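Long-range contacts in SCARECROW-LIKE protein 7 (Oryza sativa Japonica Group, PDB 5HYZ), which binds DNA in vitro through its GRAS domain and probably acts as a homodimeric transcription factor in plant development and abiotic stress resistance: residues S7-S12 / R254-L259; E41-Y46 / Y261-F266; T96-I101 / G121-A126; K110-D115 / R141-G146; V352-A357 / K365-T370. All coordinates share one frame; numbering follows the deposited sequence.

Interaction 1 (S7-S12 / R254-L259); sequences SLLSCS and RFANAL
Phe255 and Leu259 of helix 251-272 meet Leu8, Leu9 and Ser12 of helix 3-16 in a nearly antiparallel packing within the helix bundle of the GRAS domain. The short segments have axes 10.3 Å apart at an angle of 158°. From CB, Phe255 runs toward helix 3-16, its CG anti to the backbone N (chi1 -171°), which turns one face of the ring to Ser12. Ring atom CG lies 3.6 Å from Ser12 CB, and CD1 approaches Ser12 OG. Ser12 CB stands almost on the ring normal, 3.5 Å above the centroid, a CH-pi contact over the face. At the tip, CZ meets Leu8 CG at 3.7 Å; that leucine comes in the plane of the ring, at its edge. Beside the ring, Leu9 interlocks with Leu259, CG to CD2 at 3.7 Å, while Leu9 CD2 also reaches Ala256 CA. Leu8 CD2 touches Leu259 CD1 on the other branch. Phe47 of helix 39-57 closes the cluster, edge-to-face with Phe255. The hydroxyl of Ser12 is turned back onto its own helix, where OG donates to Leu9 O at 2.7 Å, lying in the carbonyl plane on a lone pair.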
# COMPACT_ATOMS: atom_id res chain seq x y z
N SER A 7 -37.50 1.33 4.31
CA SER A 7 -38.40 2.47 4.58
C SER A 7 -38.02 3.68 3.77
O SER A 7 -38.88 4.36 3.23
CB SER A 7 -38.40 2.81 6.07
OG SER A 7 -38.73 1.64 6.81
N LEU A 8 -36.72 3.97 3.67
CA LEU A 8 -36.27 5.04 2.79
C LEU A 8 -36.71 4.89 1.33
O LEU A 8 -37.19 5.82 0.69
CB LEU A 8 -34.75 5.10 2.87
CG LEU A 8 -34.07 6.36 2.39
CD1 LEU A 8 -34.72 7.62 2.91
CD2 LEU A 8 -32.66 6.25 2.90
N LEU A 9 -36.53 3.68 0.80
CA LEU A 9 -36.97 3.41 -0.56
C LEU A 9 -38.50 3.62 -0.73
O LEU A 9 -38.95 4.26 -1.70
CB LEU A 9 -36.56 1.97 -0.96
CG LEU A 9 -35.04 1.76 -1.18
CD1 LEU A 9 -34.73 0.27 -1.14
CD2 LEU A 9 -34.55 2.42 -2.51
N SER A 10 -39.29 3.14 0.22
CA SER A 10 -40.74 3.43 0.08
C SER A 10 -41.01 4.91 0.16
O SER A 10 -41.90 5.40 -0.52
CB SER A 10 -41.61 2.69 1.11
OG SER A 10 -40.93 2.56 2.33
N CYS A 11 -40.25 5.64 0.98
CA CYS A 11 -40.37 7.09 0.97
C CYS A 11 -40.14 7.67 -0.42
O CYS A 11 -40.92 8.49 -0.88
CB CYS A 11 -39.37 7.74 1.96
SG CYS A 11 -39.92 7.61 3.69
N SER A 12 -39.05 7.27 -1.09
CA SER A 12 -38.79 7.87 -2.41
C SER A 12 -39.94 7.57 -3.38
O SER A 12 -40.31 8.41 -4.20
CB SER A 12 -37.46 7.36 -3.01
OG SER A 12 -37.49 5.96 -3.26
N ARG A 254 -32.99 6.42 -9.99
CA ARG A 254 -31.70 7.00 -9.57
C ARG A 254 -31.54 6.87 -8.11
O ARG A 254 -30.46 6.59 -7.62
CB ARG A 254 -31.54 8.49 -9.89
CG ARG A 254 -31.33 8.88 -11.34
CD ARG A 254 -30.67 10.25 -11.46
NE ARG A 254 -31.24 11.32 -10.62
CZ ARG A 254 -32.38 11.96 -10.88
NH1 ARG A 254 -33.12 11.64 -11.94
NH2 ARG A 254 -32.79 12.94 -10.07
N PHE A 255 -32.62 7.15 -7.37
CA PHE A 255 -32.56 6.99 -5.91
C PHE A 255 -32.23 5.59 -5.50
O PHE A 255 -31.36 5.37 -4.64
CB PHE A 255 -33.91 7.49 -5.31
CG PHE A 255 -33.92 7.58 -3.80
CD1 PHE A 255 -34.00 6.41 -3.04
CD2 PHE A 255 -33.91 8.82 -3.17
CE1 PHE A 255 -34.04 6.48 -1.66
CE2 PHE A 255 -33.95 8.91 -1.78
CZ PHE A 255 -34.02 7.72 -1.03
N ALA A 256 -32.89 4.59 -6.10
CA ALA A 256 -32.54 3.22 -5.78
C ALA A 256 -31.08 2.81 -6.15
O ALA A 256 -30.40 2.13 -5.38
CB ALA A 256 -33.53 2.25 -6.48
N ASN A 257 -30.64 3.24 -7.33
CA ASN A 257 -29.29 2.93 -7.82
C ASN A 257 -28.24 3.54 -6.86
O ASN A 257 -27.26 2.92 -6.45
CB ASN A 257 -29.13 3.52 -9.23
CG ASN A 257 -29.97 2.79 -10.28
OD1 ASN A 257 -30.54 1.75 -9.99
ND2 ASN A 257 -30.09 3.36 -11.49
N ALA A 258 -28.46 4.82 -6.55
CA ALA A 258 -27.55 5.55 -5.67
C ALA A 258 -27.53 4.93 -4.29
O ALA A 258 -26.47 4.77 -3.70
CB ALA A 258 -27.96 7.08 -5.61
N LEU A 259 -28.70 4.56 -3.76
CA LEU A 259 -28.74 4.00 -2.41
C LEU A 259 -27.96 2.70 -2.33
O LEU A 259 -27.20 2.47 -1.40
CB LEU A 259 -30.18 3.77 -1.95
CG LEU A 259 -30.29 3.45 -0.46
CD1 LEU A 259 -29.93 4.68 0.39
CD2 LEU A 259 -31.70 2.97 -0.18

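Interaction 2 (E41-Y46 / Y261-F266); sequences ERLAFY and YYRSLF
Leu43 lays its CD1 methyl over one face of the Phe266 ring, 4.2 Å from the centroid and 19° off the normal, a CH-pi contact displaced toward the rim. It joins two helices of the GRAS-domain bundle, 39-57 and 251-272, whose segments run at 135° with axes 9.9 Å apart. A chi1 of -178° carries the leucine CG toward the other helix, where the two methyls spread over its backbone. CD1 also presses on Tyr262 CB at 3.5 Å, a side chain that it crosses at about a right angle. CD2 sits beside Arg263 CB at 3.7 Å, touching the aliphatic root of that arginine. Phe266 points the other way across the contact, to the backbone of helix 39-57: its CE2 lies 3.8 Å from Leu43 N and 3.9 Å from Arg42 CB, the latter at the ring edge. Arg42 then leads away from the apolar contact, bending at chi3 toward a salt bridge with Glu284. Helix 278-296, which carries Glu284, also touches Tyr46 and Tyr262, whereas Leu5 of helix 3-16 packs against Leu43 and Arg263. Tyr46 has Phe45 CD2 over the centre of one face, and Tyr46 CD2 meets Phe266 CZ at 3.8 Å.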
# COMPACT_ATOMS: atom_id res chain seq x y z
N GLU A 41 -27.42 3.37 9.02
CA GLU A 41 -27.89 4.59 9.70
C GLU A 41 -27.28 5.86 9.13
O GLU A 41 -27.97 6.87 8.96
CB GLU A 41 -27.62 4.52 11.22
CG GLU A 41 -28.42 3.39 11.89
CD GLU A 41 -27.98 3.09 13.32
OE1 GLU A 41 -26.78 3.27 13.64
OE2 GLU A 41 -28.84 2.70 14.13
N ARG A 42 -25.98 5.83 8.84
CA ARG A 42 -25.33 6.98 8.25
C ARG A 42 -25.84 7.25 6.84
O ARG A 42 -26.11 8.39 6.44
CB ARG A 42 -23.80 6.77 8.27
CG ARG A 42 -23.33 6.68 9.71
CD ARG A 42 -22.10 5.91 10.02
NE ARG A 42 -20.94 6.75 10.01
CZ ARG A 42 -20.06 6.94 10.99
NH1 ARG A 42 -20.15 6.39 12.19
NH2 ARG A 42 -19.08 7.77 10.74
N LEU A 43 -25.95 6.16 6.08
CA LEU A 43 -26.46 6.24 4.72
C LEU A 43 -27.87 6.87 4.68
O LEU A 43 -28.15 7.80 3.92
CB LEU A 43 -26.46 4.82 4.10
CG LEU A 43 -26.91 4.73 2.64
CD1 LEU A 43 -25.81 5.20 1.73
CD2 LEU A 43 -27.27 3.31 2.31
N ALA A 44 -28.76 6.37 5.52
CA ALA A 44 -30.10 6.95 5.60
C ALA A 44 -30.06 8.41 6.03
O ALA A 44 -30.85 9.22 5.56
CB ALA A 44 -30.96 6.14 6.58
N PHE A 45 -29.12 8.76 6.91
CA PHE A 45 -29.00 10.17 7.27
C PHE A 45 -28.79 11.08 6.06
O PHE A 45 -29.53 12.07 5.87
CB PHE A 45 -27.86 10.34 8.30
CG PHE A 45 -27.58 11.79 8.65
CD1 PHE A 45 -28.24 12.39 9.72
CD2 PHE A 45 -26.68 12.53 7.92
CE1 PHE A 45 -28.00 13.72 10.04
CE2 PHE A 45 -26.42 13.89 8.23
CZ PHE A 45 -27.10 14.48 9.31
N TYR A 46 -27.80 10.75 5.21
CA TYR A 46 -27.53 11.65 4.09
C TYR A 46 -28.62 11.57 3.03
O TYR A 46 -28.97 12.58 2.42
CB TYR A 46 -26.16 11.34 3.49
CG TYR A 46 -25.09 11.63 4.52
CD1 TYR A 46 -24.75 12.95 4.82
CD2 TYR A 46 -24.45 10.60 5.20
CE1 TYR A 46 -23.79 13.24 5.78
CE2 TYR A 46 -23.50 10.88 6.16
CZ TYR A 46 -23.19 12.21 6.45
OH TYR A 46 -22.25 12.46 7.41
N TYR A 261 -25.46 1.65 -4.41
CA TYR A 261 -24.05 2.01 -4.61
C TYR A 261 -23.39 2.59 -3.33
O TYR A 261 -22.32 2.14 -2.84
CB TYR A 261 -23.99 2.99 -5.77
CG TYR A 261 -22.65 3.61 -6.03
CD1 TYR A 261 -21.58 2.89 -6.62
CD2 TYR A 261 -22.44 4.92 -5.71
CE1 TYR A 261 -20.35 3.53 -6.81
CE2 TYR A 261 -21.24 5.54 -5.94
CZ TYR A 261 -20.21 4.84 -6.47
OH TYR A 261 -19.07 5.61 -6.62
N TYR A 262 -24.02 3.62 -2.77
CA TYR A 262 -23.44 4.24 -1.58
C TYR A 262 -23.51 3.30 -0.36
O TYR A 262 -22.67 3.39 0.53
CB TYR A 262 -24.13 5.61 -1.31
CG TYR A 262 -23.50 6.66 -2.21
CD1 TYR A 262 -22.20 7.11 -1.96
CD2 TYR A 262 -24.16 7.12 -3.35
CE1 TYR A 262 -21.59 8.01 -2.82
CE2 TYR A 262 -23.58 8.03 -4.18
CZ TYR A 262 -22.27 8.46 -3.91
OH TYR A 262 -21.65 9.33 -4.75
N ARG A 263 -24.48 2.39 -0.32
CA ARG A 263 -24.48 1.40 0.78
C ARG A 263 -23.17 0.61 0.77
O ARG A 263 -22.51 0.47 1.80
CB ARG A 263 -25.67 0.44 0.67
CG ARG A 263 -25.79 -0.46 1.92
CD ARG A 263 -26.71 -1.65 1.75
NE ARG A 263 -26.17 -2.64 0.82
CZ ARG A 263 -26.78 -3.78 0.49
NH1 ARG A 263 -27.97 -4.11 1.01
NH2 ARG A 263 -26.19 -4.61 -0.37
N SER A 264 -22.77 0.14 -0.42
CA SER A 264 -21.47 -0.56 -0.51
C SER A 264 -20.29 0.32 -0.09
O SER A 264 -19.44 -0.13 0.71
CB SER A 264 -21.24 -1.11 -1.93
OG SER A 264 -22.36 -1.88 -2.31
N LEU A 265 -20.22 1.56 -0.61
CA LEU A 265 -19.14 2.47 -0.19
C LEU A 265 -19.09 2.70 1.35
O LEU A 265 -18.00 2.67 1.99
CB LEU A 265 -19.24 3.85 -0.85
CG LEU A 265 -18.86 3.89 -2.33
CD1 LEU A 265 -19.19 5.24 -2.90
CD2 LEU A 265 -17.36 3.56 -2.45
N PHE A 266 -20.26 2.97 1.92
CA PHE A 266 -20.34 3.23 3.38
C PHE A 266 -19.89 2.01 4.17
O PHE A 266 -19.17 2.17 5.17
CB PHE A 266 -21.77 3.64 3.80
CG PHE A 266 -22.04 5.13 3.64
CD1 PHE A 266 -21.98 5.73 2.38
CD2 PHE A 266 -22.35 5.92 4.74
CE1 PHE A 266 -22.20 7.09 2.23
CE2 PHE A 266 -22.58 7.28 4.60
CZ PHE A 266 -22.52 7.87 3.35

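Interaction 3 (T96-I101 / G121-A126); sequences TANQAI and GIQWAA
Asn98 and Gln123 are joined by two hydrogen bonds, so that one asparagine amide bonds both the side chain and the backbone of Gln123. Gln123 NE2 donates to Asn98 OD1 at 3.1 Å, from above the carbonyl plane rather than along a lone pair. Asn98 ND2 in turn donates a hydrogen bond to Gln123 O at 2.9 Å, this time in the carbonyl plane and on a lone pair. The two amide planes are 34° apart. Gln123 is fully extended from CB outward (chi1 -178°, chi2 171°), which carries NE2 to OD1 and to Ala97 CB. Alongside, Ile101 CD1 meets the edge of the Trp124 indole at CZ3, 3.9 Å away. Farther out, Asn206 also binds Gln123 NE2, and Asp115 takes the indole NE1, tying both side chains to the sheet. Ile122 and Ala125 pack on the second subunit. Two helices side by side on one sheet face, flanking strand 110-118 in sequence, are characteristic of a Rossmann-like alpha/beta fold.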
# COMPACT_ATOMS: atom_id res chain seq x y z
N THR A 96 -4.37 -0.63 -12.73
CA THR A 96 -4.94 -1.34 -13.85
C THR A 96 -4.81 -0.50 -15.17
O THR A 96 -4.43 -1.03 -16.24
CB THR A 96 -6.42 -1.68 -13.57
OG1 THR A 96 -6.46 -2.43 -12.36
CG2 THR A 96 -7.02 -2.53 -14.68
N ALA A 97 -5.08 0.78 -15.06
CA ALA A 97 -4.84 1.68 -16.18
C ALA A 97 -3.36 1.65 -16.65
O ALA A 97 -3.07 1.57 -17.86
CB ALA A 97 -5.24 3.10 -15.79
N ASN A 98 -2.43 1.69 -15.68
CA ASN A 98 -1.02 1.71 -16.04
C ASN A 98 -0.61 0.46 -16.77
O ASN A 98 0.22 0.50 -17.68
CB ASN A 98 -0.14 1.86 -14.77
CG ASN A 98 -0.11 3.28 -14.26
OD1 ASN A 98 -0.69 4.17 -14.88
ND2 ASN A 98 0.61 3.52 -13.13
N GLN A 99 -1.15 -0.69 -16.36
CA GLN A 99 -0.79 -1.91 -17.04
C GLN A 99 -1.23 -1.85 -18.50
O GLN A 99 -0.48 -2.25 -19.42
CB GLN A 99 -1.42 -3.12 -16.27
CG GLN A 99 -0.94 -4.46 -16.79
CD GLN A 99 0.58 -4.64 -16.54
OE1 GLN A 99 1.12 -4.19 -15.50
NE2 GLN A 99 1.29 -5.25 -17.51
N ALA A 100 -2.44 -1.31 -18.72
CA ALA A 100 -2.91 -1.15 -20.13
C ALA A 100 -2.04 -0.17 -20.94
O ALA A 100 -1.75 -0.43 -22.11
CB ALA A 100 -4.33 -0.66 -20.16
N ILE A 101 -1.61 0.93 -20.29
CA ILE A 101 -0.73 1.87 -21.00
C ILE A 101 0.62 1.20 -21.35
O ILE A 101 1.16 1.36 -22.43
CB ILE A 101 -0.51 3.09 -20.11
CG1 ILE A 101 -1.87 3.82 -19.99
CG2 ILE A 101 0.57 4.00 -20.73
CD1 ILE A 101 -1.90 4.96 -18.87
N GLY A 121 0.82 13.02 -8.04
CA GLY A 121 1.52 12.35 -9.14
C GLY A 121 1.62 10.84 -9.09
O GLY A 121 2.28 10.24 -9.92
N ILE A 122 0.96 10.20 -8.13
CA ILE A 122 1.41 8.81 -7.83
C ILE A 122 1.14 7.83 -8.98
O ILE A 122 1.96 6.93 -9.21
CB ILE A 122 0.78 8.31 -6.51
CG1 ILE A 122 1.56 7.05 -6.04
CG2 ILE A 122 -0.68 8.06 -6.70
CD1 ILE A 122 1.20 6.54 -4.63
N GLN A 123 0.05 8.03 -9.75
CA GLN A 123 -0.14 7.13 -10.90
C GLN A 123 1.08 7.17 -11.82
O GLN A 123 1.53 6.16 -12.37
CB GLN A 123 -1.40 7.54 -11.71
CG GLN A 123 -1.64 6.54 -12.91
CD GLN A 123 -3.00 6.75 -13.65
OE1 GLN A 123 -3.78 7.67 -13.34
NE2 GLN A 123 -3.24 5.92 -14.63
N TRP A 124 1.60 8.39 -12.05
CA TRP A 124 2.68 8.49 -13.00
C TRP A 124 4.01 8.11 -12.43
O TRP A 124 4.87 7.66 -13.18
CB TRP A 124 2.71 9.95 -13.59
CG TRP A 124 1.33 10.24 -14.13
CD1 TRP A 124 0.53 11.31 -13.82
CD2 TRP A 124 0.53 9.37 -15.00
NE1 TRP A 124 -0.70 11.18 -14.44
CE2 TRP A 124 -0.72 10.01 -15.17
CE3 TRP A 124 0.77 8.14 -15.65
CZ2 TRP A 124 -1.76 9.46 -15.93
CZ3 TRP A 124 -0.29 7.54 -16.40
CH2 TRP A 124 -1.56 8.24 -16.54
N ALA A 125 4.19 8.26 -11.14
CA ALA A 125 5.42 7.73 -10.53
C ALA A 125 5.43 6.19 -10.68
O ALA A 125 6.45 5.60 -11.08
CB ALA A 125 5.50 8.13 -9.07
N ALA A 126 4.27 5.58 -10.46
CA ALA A 126 4.17 4.14 -10.65
C ALA A 126 4.44 3.74 -12.10
O ALA A 126 5.14 2.73 -12.41
CB ALA A 126 2.77 3.64 -10.14

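Interaction 4 (K110-D115 / R141-G146); sequences KIHIVD and RIRITG
Strands 110-115 and 141-146 run parallel and in register, 14° apart, with Ile111, Arg143, Ile113, Thr145 and Asp115 donating alternating backbone hydrogen bonds across the pair. With helix 122-132 they form a beta-alpha-beta unit of the Rossmann-like sheet, and the first strand carries the predicted VHIID motif. Ile111, Ile113, Ile142 and Ile144 face that helix; Ile113 CB and Ile144 CG1 touch at 4.1 Å. The other face, with Lys110, His112, Val114, Arg141, Arg143 and Thr145, is mostly polar. Arg143 tilts its guanidinium over one face of the His112 ring, CZ 3.8 Å above the ring plane, the planes 39° apart; Val114 CG2 covers the opposite face. Glu201 binds His112 ND1 and both arginines, Glu198 also pairs with Arg141, Leu196 O accepts from Arg143 NH2, and Lys110 pairs with Asp200, so the positive charges are probably balanced by these acids. Chi1 of -176° swings the imidazole across to the neighbouring strand. There NE2 and Thr145 OG1 share a hydrogen bond of 2.7 Å, the hydroxyl lying in the ring plane.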
# COMPACT_ATOMS: atom_id res chain seq x y z
N LYS A 110 9.38 6.65 -27.40
CA LYS A 110 8.99 7.95 -26.84
C LYS A 110 7.49 7.91 -26.54
O LYS A 110 6.71 7.48 -27.38
CB LYS A 110 9.28 9.08 -27.84
CG LYS A 110 10.74 9.14 -28.23
CD LYS A 110 10.94 10.40 -29.07
CE LYS A 110 12.22 10.33 -29.89
NZ LYS A 110 12.37 11.62 -30.66
N ILE A 111 7.13 8.31 -25.33
CA ILE A 111 5.77 8.18 -24.87
C ILE A 111 5.27 9.51 -24.36
O ILE A 111 5.99 10.25 -23.65
CB ILE A 111 5.69 7.11 -23.74
CG1 ILE A 111 5.99 5.70 -24.36
CG2 ILE A 111 4.26 7.12 -23.11
CD1 ILE A 111 6.17 4.59 -23.32
N HIS A 112 4.02 9.84 -24.70
CA HIS A 112 3.42 11.08 -24.21
C HIS A 112 2.13 10.73 -23.51
O HIS A 112 1.20 10.22 -24.16
CB HIS A 112 3.17 12.03 -25.39
CG HIS A 112 2.64 13.36 -24.99
ND1 HIS A 112 2.34 14.32 -25.94
CD2 HIS A 112 2.33 13.90 -23.79
CE1 HIS A 112 1.90 15.41 -25.33
NE2 HIS A 112 1.87 15.18 -24.03
N ILE A 113 2.04 10.97 -22.22
CA ILE A 113 0.81 10.70 -21.44
C ILE A 113 -0.03 11.98 -21.33
O ILE A 113 0.50 13.02 -20.94
CB ILE A 113 1.18 10.27 -19.99
CG1 ILE A 113 2.09 9.03 -19.98
CG2 ILE A 113 -0.10 10.05 -19.11
CD1 ILE A 113 1.48 7.83 -20.69
N VAL A 114 -1.31 11.91 -21.65
CA VAL A 114 -2.22 13.04 -21.42
C VAL A 114 -3.15 12.67 -20.32
O VAL A 114 -3.96 11.76 -20.48
CB VAL A 114 -2.98 13.43 -22.72
CG1 VAL A 114 -3.92 14.68 -22.42
CG2 VAL A 114 -1.95 13.78 -23.78
N ASP A 115 -3.05 13.33 -19.18
CA ASP A 115 -3.90 13.01 -18.04
C ASP A 115 -5.00 14.05 -17.86
O ASP A 115 -4.72 15.20 -17.42
CB ASP A 115 -3.05 12.92 -16.74
CG ASP A 115 -3.82 12.27 -15.59
OD1 ASP A 115 -4.93 11.74 -15.79
OD2 ASP A 115 -3.29 12.22 -14.45
N ARG A 141 12.28 8.86 -23.91
CA ARG A 141 11.67 10.09 -23.42
C ARG A 141 10.23 9.82 -22.99
O ARG A 141 9.49 9.11 -23.69
CB ARG A 141 11.64 11.18 -24.54
CG ARG A 141 11.09 12.55 -24.03
CD ARG A 141 10.95 13.58 -25.18
NE ARG A 141 10.00 13.17 -26.21
CZ ARG A 141 9.61 13.93 -27.23
NH1 ARG A 141 10.15 15.14 -27.35
NH2 ARG A 141 8.72 13.48 -28.12
N ILE A 142 9.86 10.40 -21.85
CA ILE A 142 8.48 10.37 -21.39
C ILE A 142 8.03 11.81 -21.12
O ILE A 142 8.69 12.54 -20.34
CB ILE A 142 8.35 9.49 -20.12
CG1 ILE A 142 8.72 8.05 -20.52
CG2 ILE A 142 6.92 9.58 -19.58
CD1 ILE A 142 9.34 7.24 -19.38
N ARG A 143 6.91 12.21 -21.76
CA ARG A 143 6.31 13.51 -21.48
C ARG A 143 4.94 13.31 -20.88
O ARG A 143 4.24 12.37 -21.24
CB ARG A 143 6.18 14.31 -22.79
CG ARG A 143 7.52 14.68 -23.35
CD ARG A 143 7.32 15.89 -24.29
NE ARG A 143 6.55 15.55 -25.47
CZ ARG A 143 5.67 16.34 -26.09
NH1 ARG A 143 5.36 17.55 -25.65
NH2 ARG A 143 5.08 15.90 -27.18
N ILE A 144 4.57 14.15 -19.93
CA ILE A 144 3.23 14.13 -19.36
C ILE A 144 2.60 15.52 -19.48
O ILE A 144 3.23 16.53 -19.17
CB ILE A 144 3.26 13.68 -17.87
CG1 ILE A 144 3.92 12.30 -17.80
CG2 ILE A 144 1.83 13.64 -17.30
CD1 ILE A 144 3.73 11.63 -16.45
N THR A 145 1.38 15.55 -20.02
CA THR A 145 0.60 16.80 -20.05
C THR A 145 -0.57 16.63 -19.11
O THR A 145 -1.37 15.71 -19.29
CB THR A 145 0.11 17.09 -21.50
OG1 THR A 145 1.25 17.26 -22.35
CG2 THR A 145 -0.75 18.37 -21.46
N GLY A 146 -0.67 17.47 -18.08
CA GLY A 146 -1.70 17.24 -17.09
C GLY A 146 -2.76 18.32 -17.01
O GLY A 146 -2.42 19.50 -16.90
O HOH W 1 7.93 11.57 -25.49

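Interaction 5 (V352-A357 / K365-T370); sequences VELPPA and KRPLLT
Thr370 OG1 is held by Glu243 OE1 and Ser360 OG, two hydrogen bonds that would hold its rotation, while Leu354 CD1 approaches it at 4.1 Å. The setting is an antiparallel meander in the predicted SAW region: strands 349-354 and 366-374 both pair with strand 358-363 between them. The present contact bridges the two outer strands by side chains alone, with no hydrogen bond between segments 352-357 and 365-370. Pro367 is the hub, its ring pointing at strand 349-354 and resting on Ser360 of the middle strand. Leu354 meets this ring with both methyls, crossing it obliquely, CD1 lying 4.2 Å from Pro367 CB and CD2 4.2 Å from Pro367 CG. That reach follows from chi1 of -54°, which sets CG opposite the carbonyl carbon and turns it toward the proline. Val352, two residues earlier on the same strand, brings CG1 to 4.2 Å from Pro367 CG. These are loose apolar touches near the surface. The chain enters strand 366-374 through Lys365. Beyond Pro367, Leu368 and Leu369 both oppose Leu361 in a classic beta bulge, after which Thr370 again faces strand 349-354. At the margin, Val352 CG2 comes within 4.3 Å of Lys365 O.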
# COMPACT_ATOMS: atom_id res chain seq x y z
N VAL A 352 -14.66 -8.21 -10.49
CA VAL A 352 -15.78 -8.66 -11.34
C VAL A 352 -15.58 -8.22 -12.77
O VAL A 352 -15.28 -7.03 -13.01
CB VAL A 352 -17.11 -8.10 -10.81
CG1 VAL A 352 -18.23 -8.26 -11.82
CG2 VAL A 352 -17.45 -8.80 -9.48
N GLU A 353 -15.72 -9.13 -13.72
CA GLU A 353 -15.61 -8.73 -15.13
C GLU A 353 -16.95 -8.23 -15.62
O GLU A 353 -17.99 -8.84 -15.33
CB GLU A 353 -15.13 -9.92 -15.97
CG GLU A 353 -14.05 -10.74 -15.30
CD GLU A 353 -12.69 -10.33 -15.75
OE1 GLU A 353 -12.63 -9.55 -16.72
OE2 GLU A 353 -11.68 -10.78 -15.13
N LEU A 354 -16.99 -7.12 -16.34
CA LEU A 354 -18.25 -6.68 -16.96
C LEU A 354 -17.99 -6.60 -18.46
O LEU A 354 -16.90 -6.22 -18.90
CB LEU A 354 -18.73 -5.32 -16.42
CG LEU A 354 -18.87 -5.22 -14.92
CD1 LEU A 354 -19.07 -3.79 -14.48
CD2 LEU A 354 -20.05 -6.06 -14.46
N PRO A 355 -19.00 -6.96 -19.28
CA PRO A 355 -18.73 -7.04 -20.72
C PRO A 355 -18.70 -5.71 -21.43
O PRO A 355 -19.41 -4.80 -21.07
CB PRO A 355 -19.92 -7.89 -21.24
CG PRO A 355 -21.01 -7.58 -20.30
CD PRO A 355 -20.34 -7.48 -18.93
N PRO A 356 -17.93 -5.61 -22.52
CA PRO A 356 -17.07 -6.66 -23.10
C PRO A 356 -15.67 -6.77 -22.46
O PRO A 356 -15.06 -7.85 -22.43
CB PRO A 356 -16.91 -6.22 -24.55
CG PRO A 356 -17.12 -4.73 -24.52
CD PRO A 356 -18.13 -4.47 -23.43
N ALA A 357 -15.13 -5.66 -21.95
CA ALA A 357 -13.76 -5.77 -21.50
C ALA A 357 -13.48 -4.92 -20.30
O ALA A 357 -12.32 -4.50 -20.11
CB ALA A 357 -12.79 -5.41 -22.66
N LYS A 365 -19.56 -8.41 -3.97
CA LYS A 365 -19.89 -8.74 -5.35
C LYS A 365 -20.64 -7.67 -6.15
O LYS A 365 -21.01 -7.93 -7.29
CB LYS A 365 -20.68 -10.06 -5.38
CG LYS A 365 -19.85 -11.14 -4.67
CD LYS A 365 -20.14 -12.56 -5.21
CE LYS A 365 -19.46 -13.62 -4.31
NZ LYS A 365 -17.99 -13.33 -4.10
N ARG A 366 -20.74 -6.48 -5.60
CA ARG A 366 -21.34 -5.35 -6.30
C ARG A 366 -20.21 -4.45 -6.86
O ARG A 366 -19.47 -3.89 -6.09
CB ARG A 366 -22.23 -4.57 -5.31
CG ARG A 366 -22.48 -3.02 -5.46
CD ARG A 366 -22.73 -2.55 -6.86
NE ARG A 366 -23.43 -1.27 -7.01
CZ ARG A 366 -23.44 -0.64 -8.19
NH1 ARG A 366 -22.75 -1.18 -9.20
NH2 ARG A 366 -24.11 0.50 -8.37
N PRO A 367 -20.12 -4.34 -8.17
CA PRO A 367 -19.07 -3.56 -8.85
C PRO A 367 -19.15 -2.11 -8.39
O PRO A 367 -20.26 -1.57 -8.40
CB PRO A 367 -19.43 -3.69 -10.34
CG PRO A 367 -20.29 -4.88 -10.44
CD PRO A 367 -20.97 -5.08 -9.13
N LEU A 368 -18.03 -1.48 -8.03
CA LEU A 368 -18.05 -0.10 -7.58
C LEU A 368 -17.21 0.80 -8.45
O LEU A 368 -17.60 1.97 -8.69
CB LEU A 368 -17.55 0.03 -6.15
CG LEU A 368 -18.41 -0.62 -5.08
CD1 LEU A 368 -17.83 -0.33 -3.72
CD2 LEU A 368 -19.90 -0.15 -5.16
N LEU A 369 -16.06 0.30 -8.88
CA LEU A 369 -15.10 1.19 -9.65
C LEU A 369 -14.62 0.38 -10.83
O LEU A 369 -14.04 -0.70 -10.64
CB LEU A 369 -13.91 1.62 -8.79
CG LEU A 369 -13.20 2.89 -9.29
CD1 LEU A 369 -12.19 3.30 -8.25
CD2 LEU A 369 -12.48 2.67 -10.57
N THR A 370 -14.87 0.83 -12.04
CA THR A 370 -14.61 0.04 -13.24
C THR A 370 -13.53 0.66 -14.11
O THR A 370 -13.54 1.87 -14.35
CB THR A 370 -15.93 -0.08 -13.99
OG1 THR A 370 -16.88 -0.61 -13.05
CG2 THR A 370 -15.84 -0.96 -15.19

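How the interactions relate
Interactions 1 and 2 share helix 251-272 and form one continuous bundle core, their centres 11 Å apart and Leu259 CD1 meeting Leu43 CD2 at 3.5 Å. Interactions 3 and 4 are another connected pair, 12 Å between centres, in the Rossmann-like part: Trp124 CH2 packs on Ile113 CG2 at 3.5 Å, and Ile101 also reaches Ile113. The two pairs lie on opposite sides of the chain's centre, with interactions 1 and 4 centred about 43 Å apart. Interaction 5 lies against the bundle through Ser264 OG and Arg366 CG, 3.3 Å apart, and belongs to the same sheet as interaction 4. Along the chain, interactions 3 and 4 are nested within the loops closed by interactions 1 and 2.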